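Side-chain contacts in flagellar brake protein YcgR (Klebsiella pneumoniae, PDB 5KEC), which binds the second messenger c-di-GMP and, as the transcriptional activator MrkH, probably turns on production of type 3 fimbriae and so biofilm formation: residues 126-129 / 133-136; 43-46 / 51-54. One frame throughout, in Å; residues are numbered along the deposited sequence.

Contact 1: 126-129 / 133-136; sequences RGRH and ENYL
Gly127 and Tyr135 face each other as an antiparallel hydrogen-bonded pair, and their two bonds are unequal. Tyr135 N gives a nearly straight bond to Gly127 O (2.9 Å, 173° at the hydrogen), whereas the return bond from Gly127 N to Tyr135 O is longer and bent, at 3.3 Å. Beyond them, at the turn, His129 N donates to Glu133 O over 2.7 Å, while the CA-H groups of Arg126, Arg128 and Asn134 lean on carbonyl oxygens of the facing segment. A water sits in the plane of the Tyr135 ring, 2.8 Å from Tyr135 OH, and also reaches Arg128 O, tying the phenol to the opposite strand.

On the Arg126, Arg128, Asn134 and Leu136 face, the Arg128 side chain runs extended alongside Asn134, both pointing the same way. Asn134 OD1 lies 3.1 Å from Arg128 NE and about as near Arg128 CG, with the amide and guanidinium planes 49° apart. Next along, Leu136 CD1 meets Arg126 CB.

The other face belongs to Tyr135. Its CG stands between the backbone N and the carbonyl carbon (chi1 63°), which lays the ring back across the facing strand, so that Gly127 CA makes a CH-pi contact 3.9 Å from the ring centroid. The same ring meets His129 obliquely: Tyr135 CD2 stands 3.3 Å above the His129 ring plane, over its centre. Phe158 stacks on His129, and Leu165 of strand 164-171 touches both side chains, which are buried. Such a tyrosine folded over a cross-strand glycine is the aromatic rescue of glycine known from antiparallel sheets, here at the turn end of the beta hairpin 124-128/134-142 in the PilZ barrel.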
ATOM      1  N   ARG B 126     -13.059 -13.393 -10.431  1.00 20.39           N
ATOM      2  CA  ARG B 126     -13.080 -14.240 -11.612  1.00 27.53           C
ATOM      3  C   ARG B 126     -12.523 -13.466 -12.790  1.00 23.24           C
ATOM      4  O   ARG B 126     -12.414 -12.244 -12.738  1.00 24.15           O
ATOM      5  CB  ARG B 126     -14.505 -14.708 -11.926  1.00 30.63           C
ATOM      6  CG  ARG B 126     -15.310 -13.701 -12.730  1.00 32.18           C
ATOM      7  CD  ARG B 126     -16.752 -14.149 -12.897  1.00 49.84           C
ATOM      8  NE  ARG B 126     -17.655 -13.009 -13.042  1.00 56.68           N
ATOM      9  CZ  ARG B 126     -18.135 -12.576 -14.201  1.00 59.79           C
ATOM     10  NH1 ARG B 126     -17.807 -13.193 -15.328  1.00 65.41           N
ATOM     11  NH2 ARG B 126     -18.949 -11.526 -14.235  1.00 54.85           N
ATOM     12  N   GLY B 127     -12.179 -14.184 -13.851  1.00 19.73           N
ATOM     13  CA  GLY B 127     -11.570 -13.579 -15.019  1.00 21.71           C
ATOM     14  C   GLY B 127     -10.922 -14.636 -15.891  1.00 28.47           C
ATOM     15  O   GLY B 127     -11.085 -15.833 -15.658  1.00 19.21           O
ATOM     16  N   ARG B 128     -10.203 -14.189 -16.913  1.00 27.59           N
ATOM     17  CA  ARG B 128      -9.480 -15.108 -17.778  1.00 20.66           C
ATOM     18  C   ARG B 128      -8.028 -14.686 -17.846  1.00 20.22           C
ATOM     19  O   ARG B 128      -7.724 -13.493 -17.893  1.00 25.48           O
ATOM     20  CB  ARG B 128     -10.093 -15.122 -19.181  1.00 23.83           C
ATOM     21  CG  ARG B 128     -11.513 -15.662 -19.208  1.00 28.38           C
ATOM     22  CD  ARG B 128     -12.073 -15.736 -20.620  1.00 36.16           C
ATOM     23  NE  ARG B 128     -13.365 -16.416 -20.644  1.00 38.38           N
ATOM     24  CZ  ARG B 128     -14.538 -15.790 -20.616  1.00 48.86           C
ATOM     25  NH1 ARG B 128     -14.586 -14.463 -20.571  1.00 45.99           N
ATOM     26  NH2 ARG B 128     -15.666 -16.494 -20.641  1.00 45.36           N
ATOM     27  N   HIS B 129      -7.129 -15.664 -17.832  1.00 19.61           N
ATOM     28  CA  HIS B 129      -5.717 -15.373 -18.020  1.00 22.66           C
ATOM     29  C   HIS B 129      -5.480 -14.956 -19.471  1.00 24.61           C
ATOM     30  O   HIS B 129      -6.410 -14.940 -20.284  1.00 27.39           O
ATOM     31  CB  HIS B 129      -4.861 -16.582 -17.637  1.00 22.70           C
ATOM     32  CG  HIS B 129      -4.804 -16.839 -16.158  1.00 18.71           C
ATOM     33  ND1 HIS B 129      -4.362 -15.896 -15.258  1.00 23.81           N
ATOM     34  CD2 HIS B 129      -5.135 -17.930 -15.428  1.00 24.83           C
ATOM     35  CE1 HIS B 129      -4.424 -16.393 -14.033  1.00 23.49           C
ATOM     36  NE2 HIS B 129      -4.890 -17.626 -14.109  1.00 24.93           N
ATOM     37  N   GLU B 133      -7.753 -18.890 -20.482  1.00 27.28           N
ATOM     38  CA  GLU B 133      -8.150 -19.831 -19.439  1.00 31.22           C
ATOM     39  C   GLU B 133      -8.869 -19.116 -18.297  1.00 25.72           C
ATOM     40  O   GLU B 133      -8.419 -18.073 -17.834  1.00 22.96           O
ATOM     41  CB  GLU B 133      -6.936 -20.586 -18.905  1.00 31.33           C
ATOM     42  CG  GLU B 133      -7.260 -21.549 -17.783  1.00 53.12           C
ATOM     43  CD  GLU B 133      -6.109 -22.482 -17.479  1.00 67.68           C
ATOM     44  OE1 GLU B 133      -5.689 -23.224 -18.392  1.00 67.70           O
ATOM     45  OE2 GLU B 133      -5.616 -22.469 -16.332  1.00 80.27           O
ATOM     46  N   ASN B 134      -9.996 -19.676 -17.867  1.00 20.41           N
ATOM     47  CA  ASN B 134     -10.762 -19.127 -16.750  1.00 20.48           C
ATOM     48  C   ASN B 134     -10.033 -19.318 -15.420  1.00 25.60           C
ATOM     49  O   ASN B 134      -9.448 -20.372 -15.170  1.00 29.02           O
ATOM     50  CB  ASN B 134     -12.139 -19.801 -16.667  1.00 26.32           C
ATOM     51  CG  ASN B 134     -13.070 -19.382 -17.794  1.00 37.30           C
ATOM     52  OD1 ASN B 134     -13.114 -18.214 -18.174  1.00 32.53           O
ATOM     53  ND2 ASN B 134     -13.825 -20.340 -18.329  1.00 37.04           N
ATOM     54  N   TYR B 135     -10.053 -18.291 -14.576  1.00 22.52           N
ATOM     55  CA  TYR B 135      -9.612 -18.460 -13.196  1.00 20.62           C
ATOM     56  C   TYR B 135     -10.667 -17.980 -12.221  1.00 19.88           C
ATOM     57  O   TYR B 135     -11.505 -17.138 -12.546  1.00 16.04           O
ATOM     58  CB  TYR B 135      -8.287 -17.747 -12.919  1.00 21.83           C
ATOM     59  CG  TYR B 135      -8.332 -16.247 -13.077  1.00 24.72           C
ATOM     60  CD1 TYR B 135      -9.002 -15.441 -12.156  1.00 17.09           C
ATOM     61  CD2 TYR B 135      -7.688 -15.632 -14.139  1.00 19.93           C
ATOM     62  CE1 TYR B 135      -9.036 -14.068 -12.306  1.00 19.35           C
ATOM     63  CE2 TYR B 135      -7.711 -14.265 -14.293  1.00 25.48           C
ATOM     64  CZ  TYR B 135      -8.382 -13.485 -13.380  1.00 29.79           C
ATOM     65  OH  TYR B 135      -8.400 -12.120 -13.553  1.00 23.83           O
ATOM     66  N   LEU B 136     -10.600 -18.516 -11.014  1.00 23.08           N
ATOM     67  CA  LEU B 136     -11.501 -18.124  -9.946  1.00 22.55           C
ATOM     68  C   LEU B 136     -10.702 -18.094  -8.658  1.00 22.27           C
ATOM     69  O   LEU B 136      -9.916 -19.004  -8.399  1.00 20.58           O
ATOM     70  CB  LEU B 136     -12.652 -19.125  -9.827  1.00 20.90           C
ATOM     71  CG  LEU B 136     -13.605 -18.867  -8.663  1.00 28.00           C
ATOM     72  CD1 LEU B 136     -14.203 -17.482  -8.775  1.00 27.70           C
ATOM     73  CD2 LEU B 136     -14.695 -19.930  -8.624  1.00 37.05           C
TER
HETATM   74  O   HOH W   1      -7.413 -11.319 -15.992  1.00 26.99           O

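Contact 2: 43-46 / 51-54; sequences LTRV and FHIQ
Thr44 and Arg45 share His52 as their partner, and two backbone hydrogen bonds fix them there. Thr44 N donates to His52 O in an almost straight bond (2.8 Å, 176° at the hydrogen). His52 N donates to Arg45 O, also over 2.8 Å, and Phe51 CA-H leans on the same oxygen.

Water extends the polar contacts on the outer side. One molecule lies 2.7 Å from Thr44 OG1, accepts from Gln54 NE2 over 3.0 Å and makes a longer contact at 3.3 Å with His52 ND1, in the plane of the imidazole, so three side chains meet around it. Thr44 OG1 is set between its backbone N and carbonyl carbon (chi1 56°), which brings it against His52 CB as well as the water, while Thr44 CB and CG2 rest on the amide end of Gln54.

A CH-pi contact joins Arg45 to His52. The arginine runs extended beside the imidazole, pointing the same way, and its CD stands 3.4 Å above the ring plane, offset toward the rim; the guanidinium continues past the ring, tilted 38° to it.

Apolar packing fills the inner side. Leu43 CD2 touches Phe51 CD1 at 3.6 Å, the two side chains crossing at about a right angle. The Phe51 ring extends onward to Phe20 of helix 13-25 and to Phe67 and Phe98, and Leu43 rests on Phe20 and Leu24 of that helix, which closes over this side. Two consecutive residues opposite one, with Thr44 and Arg45 both flanking His52, are consistent with a beta bulge that interrupts strand 37-46, set in the hairpin 37-46/50-55 of the YcgR-like domain.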
ATOM      1  N   LEU B  43      15.561  10.932   7.378  1.00 23.76           N
ATOM      2  CA  LEU B  43      15.752  11.810   6.231  1.00 24.29           C
ATOM      3  C   LEU B  43      17.232  12.139   6.118  1.00 23.67           C
ATOM      4  O   LEU B  43      17.872  12.456   7.119  1.00 21.02           O
ATOM      5  CB  LEU B  43      14.978  13.109   6.443  1.00 20.23           C
ATOM      6  CG  LEU B  43      13.456  13.010   6.445  1.00 17.50           C
ATOM      7  CD1 LEU B  43      12.873  14.234   7.148  1.00 16.21           C
ATOM      8  CD2 LEU B  43      12.935  12.883   5.024  1.00 22.98           C
ATOM      9  N   THR B  44      17.785  12.091   4.912  1.00 23.89           N
ATOM     10  CA  THR B  44      19.205  12.399   4.759  1.00 24.70           C
ATOM     11  C   THR B  44      19.450  13.767   4.117  1.00 23.33           C
ATOM     12  O   THR B  44      20.572  14.281   4.128  1.00 27.29           O
ATOM     13  CB  THR B  44      19.952  11.287   3.985  1.00 29.77           C
ATOM     14  OG1 THR B  44      19.324  11.068   2.722  1.00 23.70           O
ATOM     15  CG2 THR B  44      19.911   9.991   4.752  1.00 24.18           C
ATOM     16  N   ARG B  45      18.397  14.361   3.566  1.00 23.65           N
ATOM     17  CA  ARG B  45      18.535  15.653   2.907  1.00 24.33           C
ATOM     18  C   ARG B  45      17.178  16.227   2.539  1.00 25.25           C
ATOM     19  O   ARG B  45      16.286  15.505   2.102  1.00 29.10           O
ATOM     20  CB  ARG B  45      19.402  15.527   1.655  1.00 23.35           C
ATOM     21  CG  ARG B  45      19.715  16.850   0.987  1.00 33.29           C
ATOM     22  CD  ARG B  45      20.332  16.649  -0.390  1.00 46.88           C
ATOM     23  NE  ARG B  45      20.471  17.916  -1.100  1.00 60.96           N
ATOM     24  CZ  ARG B  45      21.544  18.699  -1.029  1.00 64.34           C
ATOM     25  NH1 ARG B  45      22.583  18.337  -0.285  1.00 54.65           N
ATOM     26  NH2 ARG B  45      21.579  19.840  -1.704  1.00 69.99           N
ATOM     27  N   VAL B  46      17.029  17.530   2.727  1.00 23.72           N
ATOM     28  CA  VAL B  46      15.798  18.219   2.373  1.00 27.73           C
ATOM     29  C   VAL B  46      16.139  19.476   1.591  1.00 32.33           C
ATOM     30  O   VAL B  46      16.980  20.272   2.008  1.00 35.05           O
ATOM     31  CB  VAL B  46      14.978  18.616   3.618  1.00 30.16           C
ATOM     32  CG1 VAL B  46      13.729  19.382   3.206  1.00 26.08           C
ATOM     33  CG2 VAL B  46      14.606  17.383   4.437  1.00 31.09           C
ATOM     34  N   PHE B  51      13.195  15.329  -1.046  1.00 24.23           N
ATOM     35  CA  PHE B  51      13.815  14.850   0.183  1.00 27.16           C
ATOM     36  C   PHE B  51      14.510  13.538  -0.110  1.00 23.99           C
ATOM     37  O   PHE B  51      14.089  12.794  -0.991  1.00 32.75           O
ATOM     38  CB  PHE B  51      12.790  14.676   1.306  1.00 22.66           C
ATOM     39  CG  PHE B  51      11.841  13.529   1.099  1.00 25.34           C
ATOM     40  CD1 PHE B  51      12.153  12.262   1.570  1.00 23.37           C
ATOM     41  CD2 PHE B  51      10.632  13.721   0.441  1.00 24.66           C
ATOM     42  CE1 PHE B  51      11.275  11.199   1.388  1.00 22.19           C
ATOM     43  CE2 PHE B  51       9.746  12.667   0.251  1.00 20.42           C
ATOM     44  CZ  PHE B  51      10.072  11.401   0.721  1.00 23.43           C
ATOM     45  N   HIS B  52      15.576  13.252   0.629  1.00 23.34           N
ATOM     46  CA  HIS B  52      16.354  12.045   0.384  1.00 26.70           C
ATOM     47  C   HIS B  52      16.274  11.069   1.533  1.00 27.58           C
ATOM     48  O   HIS B  52      16.136  11.463   2.685  1.00 22.75           O
ATOM     49  CB  HIS B  52      17.823  12.390   0.163  1.00 22.98           C
ATOM     50  CG  HIS B  52      18.070  13.198  -1.065  1.00 26.99           C
ATOM     51  ND1 HIS B  52      19.333  13.399  -1.580  1.00 38.56           N
ATOM     52  CD2 HIS B  52      17.218  13.854  -1.885  1.00 33.80           C
ATOM     53  CE1 HIS B  52      19.246  14.151  -2.664  1.00 50.39           C
ATOM     54  NE2 HIS B  52      17.974  14.441  -2.871  1.00 40.21           N
ATOM     55  N   ILE B  53      16.375   9.789   1.202  1.00 28.73           N
ATOM     56  CA  ILE B  53      16.637   8.759   2.189  1.00 28.01           C
ATOM     57  C   ILE B  53      17.674   7.819   1.592  1.00 26.29           C
ATOM     58  O   ILE B  53      17.886   7.813   0.379  1.00 32.80           O
ATOM     59  CB  ILE B  53      15.361   7.992   2.570  1.00 26.32           C
ATOM     60  CG1 ILE B  53      14.729   7.355   1.336  1.00 28.70           C
ATOM     61  CG2 ILE B  53      14.364   8.915   3.282  1.00 19.29           C
ATOM     62  CD1 ILE B  53      15.118   5.909   1.138  1.00 37.35           C
ATOM     63  N   GLN B  54      18.328   7.037   2.445  1.00 19.53           N
ATOM     64  CA  GLN B  54      19.353   6.107   1.995  1.00 20.05           C
ATOM     65  C   GLN B  54      19.080   4.731   2.557  1.00 24.34           C
ATOM     66  O   GLN B  54      18.729   4.583   3.732  1.00 30.84           O
ATOM     67  CB  GLN B  54      20.746   6.591   2.420  1.00 21.78           C
ATOM     68  CG  GLN B  54      21.167   7.917   1.776  1.00 22.10           C
ATOM     69  CD  GLN B  54      22.382   8.532   2.453  1.00 20.71           C
ATOM     70  OE1 GLN B  54      23.164   7.834   3.093  1.00 31.81           O
ATOM     71  NE2 GLN B  54      22.534   9.846   2.330  1.00 26.33           N
TER
HETATM   72  O   HOH W   2      21.013  11.977   0.877  1.00 29.91           O

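How the contacts relate
Contact 2 comes first along the chain and closes before contact 1 opens. Each joins neighbouring strands of a beta hairpin, but the hairpins belong to different antiparallel sheets: 37-46/50-55 to that of the N-terminal YcgR-like domain, 124-128/134-142 to that of the C-terminal PilZ domain. Their centres are 44 Å apart, their nearest atoms about 33 Å, and they lie on opposite sides of the chain's centre. The c-di-GMP-binding residues Arg109, Arg110, Arg111 and Arg114 fall between them in sequence, and His70 and Asn186 bring ligand contacts from both sheets, consistent with c-di-GMP bridging the two domains.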